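Local coordinates for protein enoyl-CoA hydratase (Mycobacterium avium, PDB 3OC7) that probably catalyses the hydration of the double bond of 2-enoyl-CoA thioesters, a step of fatty-acid metabolism, as other crotonase-family hydratases do, at residues Ala99-Ile104 with Ser156-Pro161; Arg95-Leu100 with Phe124-Ala129; Ala103-Arg108 with Ala225-Phe230. All coordinates share one frame; numbering follows the deposited sequence.

Contact 1: Ala99-Ile104 with Ser156-Pro161; sequences ALMRAI and SLTLLP
Met101 meets Leu157 and Thr158 with no flat side chain among the three; the ring that matters here is that of Phe230, from helix 212-245. Leu157 CB sits over a face of that ring, and Met101 CB comes to its CZ edge near the ring plane. Between the two segments themselves the work is done by the last two atoms of the methionine. Its sulfur SD sits 3.8 Å from Thr158 OG1 and 4.1 Å from Thr158 CG2, so it faces both branches of the threonine. Beyond it, the terminal methyl CE turns to Leu157, 4.0 Å from CD1 and 4.2 Å from CB of that leucine. The bend at the end of the methionine (chi3 -58°) swings CE off the line of the chain, and the methionine and leucine side chains end up crossing at about a right angle. Helix 86-106 here packs against the short helix 156-159, both parts of the crotonase fold, with helix 123-129 and helix 212-245 lining the same buried spot. The polar partner of Thr158 OG1 is the backbone carbonyl of Gly125, through a weak hydrogen bond that ties the threonine to helix 123-129. On the other flank of 156-161, Ser156 OG bonds to Pro152 O and to the hydroxyl of Tyr172, while Ser156 and Leu160 also pack on Leu221 of the second subunit.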
# COMPACT_ATOMS: atom_id res chain seq x y z
N ALA A 99 -24.53 -2.29 -2.33
CA ALA A 99 -24.93 -3.56 -2.95
C ALA A 99 -24.50 -3.71 -4.43
O ALA A 99 -24.16 -4.82 -4.87
CB ALA A 99 -26.45 -3.77 -2.81
N LEU A 100 -24.49 -2.60 -5.17
CA LEU A 100 -24.00 -2.59 -6.54
C LEU A 100 -22.50 -2.83 -6.61
O LEU A 100 -22.03 -3.66 -7.41
CB LEU A 100 -24.42 -1.31 -7.29
CG LEU A 100 -23.90 -1.14 -8.73
CD1 LEU A 100 -24.40 -2.28 -9.65
CD2 LEU A 100 -24.32 0.24 -9.26
N MET A 101 -21.74 -2.11 -5.79
CA MET A 101 -20.29 -2.36 -5.69
C MET A 101 -19.97 -3.81 -5.31
O MET A 101 -19.09 -4.45 -5.92
CB MET A 101 -19.63 -1.38 -4.70
CG MET A 101 -19.67 0.12 -5.14
SD MET A 101 -18.65 1.18 -4.06
CE MET A 101 -19.43 0.86 -2.45
N ARG A 102 -20.70 -4.34 -4.33
CA ARG A 102 -20.51 -5.72 -3.87
C ARG A 102 -20.80 -6.79 -4.97
O ARG A 102 -20.08 -7.80 -5.05
CB ARG A 102 -21.31 -6.01 -2.57
CG ARG A 102 -20.91 -7.33 -1.88
CD ARG A 102 -21.45 -7.52 -0.45
NE ARG A 102 -20.81 -8.70 0.16
CZ ARG A 102 -20.54 -8.86 1.45
NH1 ARG A 102 -20.87 -7.92 2.35
NH2 ARG A 102 -19.95 -9.98 1.85
N ALA A 103 -21.81 -6.55 -5.81
CA ALA A 103 -22.12 -7.44 -6.95
C ALA A 103 -20.95 -7.54 -7.94
O ALA A 103 -20.60 -8.63 -8.42
CB ALA A 103 -23.41 -7.01 -7.68
N ILE A 104 -20.30 -6.40 -8.22
CA ILE A 104 -19.12 -6.36 -9.11
C ILE A 104 -17.96 -7.15 -8.45
O ILE A 104 -17.33 -8.02 -9.09
CB ILE A 104 -18.69 -4.88 -9.45
CG1 ILE A 104 -19.76 -4.17 -10.29
CG2 ILE A 104 -17.30 -4.85 -10.14
CD1 ILE A 104 -19.55 -2.67 -10.40
N SER A 156 -15.60 4.86 0.21
CA SER A 156 -14.41 4.41 0.97
C SER A 156 -14.24 2.87 0.99
O SER A 156 -13.11 2.37 1.11
CB SER A 156 -14.38 4.98 2.40
OG SER A 156 -14.16 6.40 2.43
N LEU A 157 -15.35 2.14 0.86
CA LEU A 157 -15.34 0.66 0.82
C LEU A 157 -14.43 0.06 -0.28
O LEU A 157 -13.81 -0.99 -0.06
CB LEU A 157 -16.78 0.10 0.68
CG LEU A 157 -17.72 0.27 1.87
CD1 LEU A 157 -19.17 -0.05 1.47
CD2 LEU A 157 -17.26 -0.56 3.08
N THR A 158 -14.37 0.74 -1.44
CA THR A 158 -13.46 0.33 -2.55
C THR A 158 -12.26 1.26 -2.79
O THR A 158 -11.25 0.80 -3.35
CB THR A 158 -14.23 0.08 -3.90
OG1 THR A 158 -14.87 1.29 -4.35
CG2 THR A 158 -15.25 -1.09 -3.77
N LEU A 159 -12.33 2.54 -2.37
CA LEU A 159 -11.17 3.46 -2.50
C LEU A 159 -10.04 3.21 -1.49
O LEU A 159 -8.84 3.22 -1.86
CB LEU A 159 -11.60 4.94 -2.43
CG LEU A 159 -12.50 5.48 -3.55
CD1 LEU A 159 -12.65 6.99 -3.37
CD2 LEU A 159 -11.97 5.14 -4.93
N LEU A 160 -10.38 3.01 -0.21
CA LEU A 160 -9.32 2.88 0.81
C LEU A 160 -8.42 1.62 0.69
O LEU A 160 -7.22 1.71 1.01
CB LEU A 160 -9.84 3.11 2.24
CG LEU A 160 -10.44 4.50 2.52
CD1 LEU A 160 -10.88 4.58 3.99
CD2 LEU A 160 -9.49 5.67 2.17
N PRO A 161 -8.95 0.47 0.20
CA PRO A 161 -8.05 -0.68 -0.07
C PRO A 161 -7.09 -0.50 -1.27
O PRO A 161 -6.10 -1.23 -1.36
CB PRO A 161 -9.02 -1.86 -0.33
CG PRO A 161 -10.34 -1.39 0.18
CD PRO A 161 -10.38 0.10 0.11

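Contact 2: Arg95-Leu100 with Phe124-Ala129; sequences REMAAL and FGLVGA
Leu100 and Leu126 touch methyl to methyl, CD2 against CD2 at 3.8 Å, and this pair together with Met97 makes up the close-packed part of the contact. Met97 comes in beside it: its chain leaves with CG anti to the backbone N (chi1 -171°), and the bend at the next bond (chi2 58°) brings the methyl CE across to the other helix. There CE rests on bare backbone, 3.9 Å from Leu126 N and 4.1 Å from Gly125 CA, a spot it can reach because Gly125 has no side chain to fill it. The same methyl lies 4.1 Å from Leu126 CD2, which thus has a neighbour from each of two successive turns of helix 95-100. Only these few apolar ends bridge the gap: the segment axes stay 10.5 Å apart and run nearly parallel, at 23°.

The far side of helix 95-100 is quite different. Glu96 and Ala99 are exposed there, and Arg95 reaches away from the contact to salt bridges with Glu92 and with Glu235 of helix 212-245. Met97, itself partly exposed, also leans on Ile154, whereas Leu100 is closed in by Leu43 and His44 of helix 37-52. On helix 123-129 the carbonyl of Val127 accepts a hydrogen bond from Arg166 of the third subunit. In crotonase relatives the N-terminal end of the helix corresponding to 123-129 supplies a backbone N-H to the oxyanion hole, so this packing probably lies just behind that site of the crotonase fold.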
# COMPACT_ATOMS: atom_id res chain seq x y z
N ARG A 95 -27.19 2.29 0.96
CA ARG A 95 -27.21 0.81 0.94
C ARG A 95 -27.26 0.24 -0.49
O ARG A 95 -26.58 -0.76 -0.80
CB ARG A 95 -28.37 0.23 1.80
CG ARG A 95 -28.28 0.49 3.31
CD ARG A 95 -29.36 -0.30 4.09
NE ARG A 95 -29.46 0.10 5.50
CZ ARG A 95 -30.54 0.62 6.07
NH1 ARG A 95 -31.65 0.82 5.37
NH2 ARG A 95 -30.52 0.94 7.37
N GLU A 96 -28.03 0.87 -1.37
CA GLU A 96 -28.11 0.48 -2.78
C GLU A 96 -26.78 0.65 -3.55
O GLU A 96 -26.42 -0.20 -4.39
CB GLU A 96 -29.31 1.19 -3.45
CG GLU A 96 -30.65 0.56 -3.00
CD GLU A 96 -31.89 1.40 -3.31
OE1 GLU A 96 -31.75 2.49 -3.91
OE2 GLU A 96 -33.01 0.96 -2.94
N MET A 97 -26.03 1.71 -3.24
CA MET A 97 -24.67 1.89 -3.77
C MET A 97 -23.71 0.78 -3.30
O MET A 97 -22.99 0.20 -4.13
CB MET A 97 -24.12 3.29 -3.45
CG MET A 97 -22.79 3.61 -4.16
SD MET A 97 -22.95 3.50 -5.97
CE MET A 97 -21.25 3.44 -6.51
N ALA A 98 -23.72 0.46 -2.01
CA ALA A 98 -22.91 -0.65 -1.47
C ALA A 98 -23.24 -2.00 -2.13
O ALA A 98 -22.32 -2.77 -2.48
CB ALA A 98 -23.05 -0.74 0.06
N ALA A 99 -24.53 -2.29 -2.33
CA ALA A 99 -24.93 -3.56 -2.95
C ALA A 99 -24.50 -3.71 -4.43
O ALA A 99 -24.16 -4.82 -4.87
CB ALA A 99 -26.45 -3.77 -2.81
N LEU A 100 -24.49 -2.60 -5.17
CA LEU A 100 -24.00 -2.59 -6.54
C LEU A 100 -22.50 -2.83 -6.61
O LEU A 100 -22.03 -3.66 -7.41
CB LEU A 100 -24.42 -1.31 -7.29
CG LEU A 100 -23.90 -1.14 -8.73
CD1 LEU A 100 -24.40 -2.28 -9.65
CD2 LEU A 100 -24.32 0.24 -9.26
N PHE A 124 -16.91 7.33 -8.44
CA PHE A 124 -15.63 6.82 -7.90
C PHE A 124 -15.79 5.39 -7.37
O PHE A 124 -14.87 4.57 -7.47
CB PHE A 124 -15.11 7.70 -6.75
CG PHE A 124 -14.31 8.92 -7.18
CD1 PHE A 124 -14.96 10.14 -7.39
CD2 PHE A 124 -12.92 8.87 -7.28
CE1 PHE A 124 -14.21 11.28 -7.75
CE2 PHE A 124 -12.16 10.01 -7.64
CZ PHE A 124 -12.82 11.21 -7.90
N GLY A 125 -16.96 5.09 -6.78
CA GLY A 125 -17.22 3.76 -6.22
C GLY A 125 -17.28 2.65 -7.28
O GLY A 125 -16.79 1.55 -7.03
N LEU A 126 -17.86 2.96 -8.45
CA LEU A 126 -17.81 2.04 -9.61
C LEU A 126 -16.38 1.78 -10.09
O LEU A 126 -15.99 0.61 -10.29
CB LEU A 126 -18.67 2.54 -10.79
CG LEU A 126 -20.18 2.62 -10.63
CD1 LEU A 126 -20.86 2.97 -11.97
CD2 LEU A 126 -20.76 1.34 -10.04
N VAL A 127 -15.60 2.86 -10.27
CA VAL A 127 -14.19 2.74 -10.68
C VAL A 127 -13.40 1.87 -9.66
O VAL A 127 -12.63 0.97 -10.06
CB VAL A 127 -13.52 4.16 -10.88
CG1 VAL A 127 -12.02 4.03 -11.21
CG2 VAL A 127 -14.26 4.99 -11.98
N GLY A 128 -13.56 2.16 -8.37
CA GLY A 128 -12.91 1.36 -7.31
C GLY A 128 -13.27 -0.13 -7.27
O GLY A 128 -12.39 -0.98 -7.04
N ALA A 129 -14.54 -0.45 -7.56
CA ALA A 129 -15.03 -1.86 -7.52
C ALA A 129 -14.49 -2.74 -8.66
O ALA A 129 -14.33 -3.96 -8.47
CB ALA A 129 -16.58 -1.91 -7.49

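Contact 3: Ala103-Arg108 with Ala225-Phe230; sequences AIVESR and AVLERF. With EDO (1,2-ethanediol), chain B.
Val105 holds CG1 anti to its own backbone nitrogen (chi1 179°), which presents that methyl to helix 212-245; Leu227 holds CG anti to its carbonyl carbon (chi1 -66°), bringing CD2 up to meet it. The two side chains run past each other in opposite directions. Val105 CG1 comes within 3.8 Å of Leu227 CD2 and 3.9 Å of Leu227 CG, and it also meets Val226 CG1 at 4.2 Å. On the outer edge CG of Glu106 touches Leu227 CD2 at 4.0 Å, the two side chains crossing at a slant; the carboxylate of Glu106 is engaged in a salt bridge with Arg102, one turn earlier on the same helix, whose side chain packs on Leu227 as well.

Further along the second helix, Arg229 touches Leu160 and Pro161 and takes no part in the aliphatic contact. A bend at its chi3 lets NH1 donate to O1 of an ethanediol molecule, 3.0 Å away at 155°. That molecule, probably from the crystallisation liquor, is also bonded to Asp233 and to the backbone carbonyl of Leu221 of the second subunit. Aliphatic helix-to-helix packing of this kind joins the last turn of helix 86-106, part of the crotonase core, to the long helix 212-245 of the C-terminal helical region.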
# COMPACT_ATOMS: atom_id res chain seq x y z
N ALA A 103 -21.81 -6.55 -5.81
CA ALA A 103 -22.12 -7.44 -6.95
C ALA A 103 -20.95 -7.54 -7.94
O ALA A 103 -20.60 -8.63 -8.42
CB ALA A 103 -23.41 -7.01 -7.68
N ILE A 104 -20.30 -6.40 -8.22
CA ILE A 104 -19.12 -6.36 -9.11
C ILE A 104 -17.96 -7.15 -8.45
O ILE A 104 -17.33 -8.02 -9.09
CB ILE A 104 -18.69 -4.88 -9.45
CG1 ILE A 104 -19.76 -4.17 -10.29
CG2 ILE A 104 -17.30 -4.85 -10.14
CD1 ILE A 104 -19.55 -2.67 -10.40
N VAL A 105 -17.69 -6.88 -7.17
CA VAL A 105 -16.59 -7.55 -6.43
C VAL A 105 -16.79 -9.08 -6.29
O VAL A 105 -15.79 -9.84 -6.38
CB VAL A 105 -16.33 -6.84 -5.06
CG1 VAL A 105 -15.21 -7.54 -4.28
CG2 VAL A 105 -15.92 -5.39 -5.26
N GLU A 106 -18.04 -9.55 -6.12
CA GLU A 106 -18.35 -10.99 -5.92
C GLU A 106 -18.37 -11.83 -7.22
O GLU A 106 -18.37 -13.07 -7.14
CB GLU A 106 -19.70 -11.17 -5.17
CG GLU A 106 -19.64 -10.82 -3.67
CD GLU A 106 -20.99 -10.97 -2.95
OE1 GLU A 106 -22.04 -10.92 -3.61
OE2 GLU A 106 -21.01 -11.10 -1.70
N SER A 107 -18.44 -11.19 -8.38
CA SER A 107 -18.63 -11.92 -9.67
C SER A 107 -17.50 -12.92 -9.99
O SER A 107 -16.33 -12.65 -9.71
CB SER A 107 -18.74 -10.90 -10.82
OG SER A 107 -18.97 -11.53 -12.10
N ARG A 108 -17.84 -14.07 -10.59
CA ARG A 108 -16.84 -15.02 -11.14
C ARG A 108 -15.98 -14.39 -12.24
O ARG A 108 -14.89 -14.90 -12.55
CB ARG A 108 -17.51 -16.32 -11.68
CG ARG A 108 -18.18 -16.18 -13.07
CD ARG A 108 -18.73 -17.51 -13.68
NE ARG A 108 -19.36 -17.32 -15.00
CZ ARG A 108 -18.73 -17.35 -16.17
NH1 ARG A 108 -17.41 -17.51 -16.23
NH2 ARG A 108 -19.42 -17.18 -17.30
N ALA A 225 -9.99 -9.58 1.18
CA ALA A 225 -9.85 -8.47 2.15
C ALA A 225 -10.89 -7.35 1.95
O ALA A 225 -11.38 -6.76 2.93
CB ALA A 225 -8.43 -7.89 2.14
N VAL A 226 -11.23 -7.07 0.70
CA VAL A 226 -12.27 -6.08 0.35
C VAL A 226 -13.66 -6.51 0.88
O VAL A 226 -14.36 -5.70 1.52
CB VAL A 226 -12.32 -5.79 -1.19
CG1 VAL A 226 -13.44 -4.81 -1.55
CG2 VAL A 226 -10.96 -5.23 -1.67
N LEU A 227 -14.03 -7.78 0.68
CA LEU A 227 -15.33 -8.26 1.16
C LEU A 227 -15.45 -8.25 2.71
O LEU A 227 -16.54 -7.99 3.26
CB LEU A 227 -15.65 -9.63 0.54
CG LEU A 227 -15.87 -9.60 -0.98
CD1 LEU A 227 -15.86 -11.00 -1.60
CD2 LEU A 227 -17.15 -8.84 -1.32
N GLU A 228 -14.32 -8.48 3.40
CA GLU A 228 -14.27 -8.40 4.87
C GLU A 228 -14.58 -6.99 5.37
O GLU A 228 -15.26 -6.83 6.41
CB GLU A 228 -12.90 -8.83 5.41
CG GLU A 228 -12.59 -10.31 5.28
CD GLU A 228 -11.16 -10.64 5.67
OE1 GLU A 228 -10.71 -10.21 6.76
OE2 GLU A 228 -10.46 -11.32 4.88
N ARG A 229 -14.10 -5.98 4.63
CA ARG A 229 -14.35 -4.56 4.96
C ARG A 229 -15.84 -4.19 4.80
O ARG A 229 -16.41 -3.50 5.67
CB ARG A 229 -13.43 -3.63 4.12
CG ARG A 229 -13.54 -2.13 4.44
CD ARG A 229 -12.73 -1.24 3.48
NE ARG A 229 -11.28 -1.41 3.64
CZ ARG A 229 -10.49 -0.59 4.33
NH1 ARG A 229 -10.98 0.47 4.95
NH2 ARG A 229 -9.18 -0.85 4.39
N PHE A 230 -16.47 -4.67 3.72
CA PHE A 230 -17.94 -4.54 3.54
C PHE A 230 -18.70 -5.16 4.74
O PHE A 230 -19.60 -4.52 5.30
CB PHE A 230 -18.41 -5.23 2.23
CG PHE A 230 -18.28 -4.39 0.95
CD1 PHE A 230 -17.04 -4.17 0.35
CD2 PHE A 230 -19.43 -3.89 0.30
CE1 PHE A 230 -16.94 -3.44 -0.86
CE2 PHE A 230 -19.35 -3.16 -0.91
CZ PHE A 230 -18.10 -2.94 -1.50
C1 EDO B . -14.04 2.52 6.27
O1 EDO B . -13.83 1.23 5.69
C2 EDO B . -12.82 2.95 7.07
O2 EDO B . -13.10 4.24 7.63

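All three contacts start from helix 86-106, in successive overlapping segments. Contact 2 closes the shortest loop, 23 residues through strands 111-115 and 118-120 to helix 123-129. Contact 1 spans 51 residues, taking in that helix and strands 132-135 and 140-142 before it reaches helix 156-159. Contact 3 closes 116 residues at helix 212-245. Contact 1 shares Ala99 and Leu100 with contact 2, and Ala103 and Ile104 with contact 3, whereas contacts 2 and 3 cross, since 103-108 falls inside the loop of contact 2. In space contact 1 lies close to both others: Met101 SD packs on Gly125 O of contact 2, and Arg102 on Phe230 of contact 3. One helix thus binds the core to the C-terminal helices.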